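Local atomic coordinates of aldose 1-epimerase (Caenorhabditis elegans, PDB entry 1LUR), a protein that probably catalyses the interconversion of the alpha and beta anomers of aldoses such as galactose. Residues A[30-35]-A[67-72]; A[108-113]-A[126-131]. All coordinates share one frame; numbering follows the deposited sequence.

Interaction 1: residues A[30-35]-A[67-72]; sequences FGATLA and GKTVGR
The phenyl ring of F30 receives the end of the K68 chain at its CE2 corner, K68 NZ coming in obliquely to within 3.3 Å of F30 CE2, while E60 of helix 56-61 also touches the F30 side chain. K68 runs extended until it bends at its last torsion (chi4 -70°), which delivers the ammonium to G108 O and to a water. That water donates in turn to T33 OG1, lying 2.7 Å from it, and the same hydroxyl gives its own proton to F30 O. One residue after K68, T69 attaches the turn twice: T69 N donates to G31 O at 2.9 Å, and T69 OG1 donates to A32 O at 2.8 Å, tilted from the carbonyl plane. Y145 OH is a second donor to A32 O. L34 N closes the other end on G67 O (2.8 Å). Any CB on G67 would fall 2.4 Å from L34 O, so the close approach probably needs a glycine here, which its positive phi also favours. The contact illustrates how a galactose mutarotase-like beta-sandwich is knitted together, the turn entering strand 33-40 of one antiparallel sheet being bonded to strand 69-70 at the border of another.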
loop_
_atom_site.group_PDB
_atom_site.type_symbol
_atom_site.label_atom_id
_atom_site.label_comp_id
_atom_site.label_asym_id
_atom_site.label_seq_id
_atom_site.Cartn_x
_atom_site.Cartn_y
_atom_site.Cartn_z
ATOM N N PHE A 30 9.796 2.359 -12.142
ATOM C CA PHE A 30 10.454 2.860 -10.944
ATOM C C PHE A 30 9.563 2.633 -9.736
ATOM O O PHE A 30 8.466 3.187 -9.640
ATOM C CB PHE A 30 10.763 4.350 -11.077
ATOM C CG PHE A 30 11.453 4.925 -9.879
ATOM C CD1 PHE A 30 12.759 4.555 -9.568
ATOM C CD2 PHE A 30 10.790 5.814 -9.043
ATOM C CE1 PHE A 30 13.394 5.066 -8.438
ATOM C CE2 PHE A 30 11.415 6.329 -7.909
ATOM C CZ PHE A 30 12.720 5.954 -7.607
ATOM N N GLY A 31 10.045 1.805 -8.816
ATOM C CA GLY A 31 9.288 1.505 -7.618
ATOM C C GLY A 31 8.039 0.690 -7.907
ATOM O O GLY A 31 7.174 0.576 -7.038
ATOM N N ALA A 32 7.948 0.118 -9.109
ATOM C CA ALA A 32 6.785 -0.688 -9.503
ATOM C C ALA A 32 5.556 0.047 -8.981
ATOM O O ALA A 32 4.702 -0.527 -8.298
ATOM C CB ALA A 32 6.877 -2.081 -8.886
ATOM N N THR A 33 5.492 1.326 -9.331
ATOM C CA THR A 33 4.428 2.243 -8.940
ATOM C C THR A 33 3.126 2.328 -9.731
ATOM O O THR A 33 3.118 2.257 -10.958
ATOM C CB THR A 33 4.991 3.683 -8.890
ATOM O OG1 THR A 33 6.147 3.717 -8.047
ATOM C CG2 THR A 33 3.941 4.657 -8.365
ATOM N N LEU A 34 2.029 2.509 -9.001
ATOM C CA LEU A 34 0.707 2.637 -9.598
ATOM C C LEU A 34 0.615 4.153 -9.748
ATOM O O LEU A 34 0.314 4.862 -8.787
ATOM C CB LEU A 34 -0.385 2.142 -8.648
ATOM C CG LEU A 34 -1.828 2.396 -9.107
ATOM C CD1 LEU A 34 -2.041 1.822 -10.507
ATOM C CD2 LEU A 34 -2.804 1.770 -8.109
ATOM N N ALA A 35 0.903 4.641 -10.952
ATOM C CA ALA A 35 0.871 6.073 -11.248
ATOM C C ALA A 35 -0.522 6.692 -11.355
ATOM O O ALA A 35 -0.783 7.748 -10.777
ATOM C CB ALA A 35 1.649 6.346 -12.528
ATOM N N GLY A 67 1.851 5.662 -4.354
ATOM C CA GLY A 67 1.608 4.562 -5.279
ATOM C C GLY A 67 2.682 3.502 -5.459
ATOM O O GLY A 67 2.519 2.571 -6.249
ATOM N N LYS A 68 3.775 3.616 -4.719
ATOM C CA LYS A 68 4.858 2.649 -4.831
ATOM C C LYS A 68 4.591 1.263 -4.255
ATOM O O LYS A 68 3.668 1.052 -3.458
ATOM C CB LYS A 68 6.108 3.175 -4.116
ATOM C CG LYS A 68 6.663 4.499 -4.584
ATOM C CD LYS A 68 7.849 4.878 -3.696
ATOM C CE LYS A 68 8.524 6.173 -4.139
ATOM N NZ LYS A 68 9.269 6.024 -5.419
ATOM N N THR A 69 5.414 0.315 -4.691
ATOM C CA THR A 69 5.330 -1.058 -4.213
ATOM C C THR A 69 6.418 -0.911 -3.142
ATOM O O THR A 69 7.571 -0.623 -3.473
ATOM C CB THR A 69 5.838 -2.097 -5.218
ATOM O OG1 THR A 69 4.840 -2.341 -6.213
ATOM C CG2 THR A 69 6.160 -3.406 -4.490
ATOM N N VAL A 70 6.054 -1.090 -1.875
ATOM C CA VAL A 70 7.002 -0.961 -0.777
ATOM C C VAL A 70 7.575 -2.272 -0.255
ATOM O O VAL A 70 6.864 -3.267 -0.132
ATOM C CB VAL A 70 6.352 -0.205 0.410
ATOM C CG1 VAL A 70 7.313 -0.154 1.583
ATOM C CG2 VAL A 70 5.957 1.201 -0.024
ATOM N N GLY A 71 8.871 -2.244 0.052
ATOM C CA GLY A 71 9.580 -3.408 0.568
ATOM C C GLY A 71 11.023 -3.013 0.868
ATOM O O GLY A 71 11.388 -1.863 0.606
ATOM N N ARG A 72 11.858 -3.935 1.357
ATOM C CA ARG A 72 11.468 -5.319 1.617
ATOM C C ARG A 72 10.567 -5.532 2.815
ATOM O O ARG A 72 9.999 -6.609 2.982
ATOM C CB ARG A 72 12.705 -6.212 1.740
ATOM C CG ARG A 72 13.346 -6.529 0.388
ATOM C CD ARG A 72 14.320 -7.678 0.482
ATOM N NE ARG A 72 15.614 -7.268 1.016
ATOM C CZ ARG A 72 16.507 -8.110 1.517
ATOM N NH1 ARG A 72 16.242 -9.413 1.566
ATOM N NH2 ARG A 72 17.671 -7.651 1.959
HETATM O O HOH W 1 7.458 6.023 -7.357
#

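Interaction 2: residues A[108-113]-A[126-131]; sequences GYRKWE and VRANEQ
R127 O is met at the edge of the R110 guanidinium, near its plane, by two nitrogens of that group. R110 NH1 lies 2.7 Å from R127 O, but the bond is bent to 127° at the hydrogen and therefore weak; R110 NH2 stands 3.0 Å from R127 O. The arginine chain bends at its third torsion, which swings the guanidinium across to the strand. There A128 CB abuts R110 NH1 at the edge, and V126 CG2 sits over the centre of one face, 4.0 Å above the plane. D132, in the helix that follows, adds a long, weak ion pair to R110 NH1.

V126 is thus shared between two flat groups, one for each methyl. Its chi1 of 72° places CG1 between the backbone N and the carbonyl carbon, and from there CG1 lies over the six-membered ring of W112. This is a CH-pi contact: V126 CG1 is 3.3 Å from the centroid of that ring and only 3° off its normal. The indole is steadied by W112 NE1, which bonds to L107 O, and by side-chain contacts with A32, I141 and V143. An alanine in place of W112 would remove the face beneath V126 CG1 and is likely to open a gap there, leaving L107 O without its indole donor.

Just beyond, E113 and S125 exchange backbone hydrogen bonding where strands 113-118 and 121-129 pair. The contact is characteristic of the base of a beta-hairpin, here the one at the margin of the large antiparallel sheet of the mutarotase-like sandwich, with the incoming loop packed against the second strand.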
loop_
_atom_site.group_PDB
_atom_site.type_symbol
_atom_site.label_atom_id
_atom_site.label_comp_id
_atom_site.label_asym_id
_atom_site.label_seq_id
_atom_site.Cartn_x
_atom_site.Cartn_y
_atom_site.Cartn_z
ATOM N N GLY A 108 10.741 0.486 -3.159
ATOM C CA GLY A 108 10.011 1.620 -3.697
ATOM C C GLY A 108 10.910 2.649 -4.364
ATOM O O GLY A 108 10.436 3.465 -5.161
ATOM N N TYR A 109 12.203 2.612 -4.052
ATOM C CA TYR A 109 13.153 3.562 -4.635
ATOM C C TYR A 109 14.061 2.951 -5.683
ATOM O O TYR A 109 15.092 3.530 -6.022
ATOM C CB TYR A 109 14.021 4.191 -3.540
ATOM C CG TYR A 109 13.249 5.075 -2.600
ATOM C CD1 TYR A 109 12.649 6.246 -3.055
ATOM C CD2 TYR A 109 13.080 4.722 -1.264
ATOM C CE1 TYR A 109 11.894 7.043 -2.202
ATOM C CE2 TYR A 109 12.328 5.513 -0.404
ATOM C CZ TYR A 109 11.735 6.672 -0.882
ATOM O OH TYR A 109 10.967 7.449 -0.045
ATOM N N ARG A 110 13.688 1.789 -6.204
ATOM C CA ARG A 110 14.518 1.150 -7.212
ATOM C C ARG A 110 13.799 0.934 -8.537
ATOM O O ARG A 110 12.575 0.885 -8.590
ATOM C CB ARG A 110 15.053 -0.168 -6.664
ATOM C CG ARG A 110 15.903 0.034 -5.413
ATOM C CD ARG A 110 16.444 -1.269 -4.914
ATOM N NE ARG A 110 17.225 -1.929 -5.951
ATOM C CZ ARG A 110 17.635 -3.188 -5.884
ATOM N NH1 ARG A 110 17.339 -3.925 -4.820
ATOM N NH2 ARG A 110 18.333 -3.711 -6.884
ATOM N N LYS A 111 14.579 0.828 -9.606
ATOM C CA LYS A 111 14.043 0.621 -10.941
ATOM C C LYS A 111 13.825 -0.868 -11.187
ATOM O O LYS A 111 14.780 -1.642 -11.278
ATOM C CB LYS A 111 15.012 1.191 -11.983
ATOM C CG LYS A 111 15.476 2.616 -11.681
ATOM C CD LYS A 111 16.324 3.191 -12.816
ATOM C CE LYS A 111 15.461 3.542 -14.016
ATOM N NZ LYS A 111 14.447 4.574 -13.648
ATOM N N TRP A 112 12.560 -1.265 -11.284
ATOM C CA TRP A 112 12.213 -2.662 -11.519
ATOM C C TRP A 112 12.258 -2.988 -13.009
ATOM O O TRP A 112 12.068 -2.108 -13.846
ATOM C CB TRP A 112 10.799 -2.948 -11.020
ATOM C CG TRP A 112 10.600 -2.807 -9.551
ATOM C CD1 TRP A 112 10.870 -1.711 -8.780
ATOM C CD2 TRP A 112 10.013 -3.778 -8.682
ATOM N NE1 TRP A 112 10.479 -1.942 -7.476
ATOM C CE2 TRP A 112 9.948 -3.203 -7.392
ATOM C CE3 TRP A 112 9.530 -5.078 -8.868
ATOM C CZ2 TRP A 112 9.416 -3.886 -6.296
ATOM C CZ3 TRP A 112 9.000 -5.758 -7.773
ATOM C CH2 TRP A 112 8.948 -5.157 -6.506
ATOM N N GLU A 113 12.493 -4.257 -13.327
ATOM C CA GLU A 113 12.554 -4.709 -14.715
ATOM C C GLU A 113 11.144 -5.068 -15.178
ATOM O O GLU A 113 10.325 -5.528 -14.385
ATOM C CB GLU A 113 13.433 -5.958 -14.834
ATOM C CG GLU A 113 14.906 -5.731 -14.550
ATOM C CD GLU A 113 15.612 -5.046 -15.700
ATOM O OE1 GLU A 113 15.691 -5.655 -16.788
ATOM O OE2 GLU A 113 16.086 -3.903 -15.522
ATOM N N VAL A 126 12.479 -7.525 -9.553
ATOM C CA VAL A 126 13.649 -6.866 -8.991
ATOM C C VAL A 126 14.284 -7.762 -7.937
ATOM O O VAL A 126 13.609 -8.590 -7.323
ATOM C CB VAL A 126 13.274 -5.512 -8.342
ATOM C CG1 VAL A 126 12.501 -5.740 -7.048
ATOM C CG2 VAL A 126 14.534 -4.692 -8.086
ATOM N N ARG A 127 15.587 -7.606 -7.741
ATOM C CA ARG A 127 16.304 -8.401 -6.760
ATOM C C ARG A 127 16.847 -7.479 -5.689
ATOM O O ARG A 127 17.184 -6.327 -5.961
ATOM C CB ARG A 127 17.469 -9.148 -7.414
ATOM C CG ARG A 127 17.062 -10.226 -8.387
ATOM C CD ARG A 127 18.290 -10.768 -9.114
ATOM N NE ARG A 127 17.966 -11.907 -9.961
ATOM C CZ ARG A 127 17.698 -13.124 -9.505
ATOM N NH1 ARG A 127 17.722 -13.371 -8.198
ATOM N NH2 ARG A 127 17.393 -14.093 -10.358
ATOM N N ALA A 128 16.940 -7.995 -4.470
ATOM C CA ALA A 128 17.448 -7.214 -3.354
ATOM C C ALA A 128 18.108 -8.134 -2.329
ATOM O O ALA A 128 17.598 -9.212 -2.035
ATOM C CB ALA A 128 16.305 -6.434 -2.702
ATOM N N ASN A 129 19.253 -7.704 -1.805
ATOM C CA ASN A 129 19.988 -8.471 -0.810
ATOM C C ASN A 129 20.467 -7.528 0.286
ATOM O O ASN A 129 20.292 -6.313 0.188
ATOM C CB ASN A 129 21.190 -9.194 -1.435
ATOM C CG ASN A 129 22.158 -8.250 -2.117
ATOM O OD1 ASN A 129 22.263 -7.078 -1.758
ATOM N ND2 ASN A 129 22.890 -8.768 -3.107
ATOM N N GLU A 130 21.089 -8.083 1.323
ATOM C CA GLU A 130 21.575 -7.259 2.421
ATOM C C GLU A 130 22.427 -6.065 1.966
ATOM O O GLU A 130 22.321 -4.984 2.544
ATOM C CB GLU A 130 22.351 -8.122 3.431
ATOM C CG GLU A 130 22.712 -7.394 4.734
ATOM C CD GLU A 130 23.447 -8.285 5.731
ATOM O OE1 GLU A 130 23.716 -9.454 5.387
ATOM O OE2 GLU A 130 23.755 -7.817 6.859
ATOM N N GLN A 131 23.259 -6.238 0.937
ATOM C CA GLN A 131 24.089 -5.120 0.477
ATOM C C GLN A 131 23.267 -3.964 -0.066
ATOM O O GLN A 131 23.686 -2.812 0.016
ATOM C CB GLN A 131 25.083 -5.549 -0.608
ATOM C CG GLN A 131 26.344 -6.211 -0.096
ATOM C CD GLN A 131 26.259 -7.718 -0.146
ATOM O OE1 GLN A 131 25.976 -8.301 -1.200
ATOM N NE2 GLN A 131 26.513 -8.366 0.988
#

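Overall arrangement
Interactions 1 and 2 adjoin one another, their centres about 11 Å apart, and the loop 108-113 makes the polar links between them. Its R110 O accepts a probable hydrogen bond from G31 N (2.7 Å), and its G108 O another from K68 NZ (2.8 Å), so both segments of interaction 1 are tied to it. Packing adds to this: R72 NH2 lies 3.3 Å from N129 C, bringing in the other segment of interaction 2, and V143 touches both W112 and T69. Interaction 1 is the more central, about 8 Å from the centre of the chain against about 17 Å for interaction 2. Together they connect three antiparallel sheets of the epimerase domain.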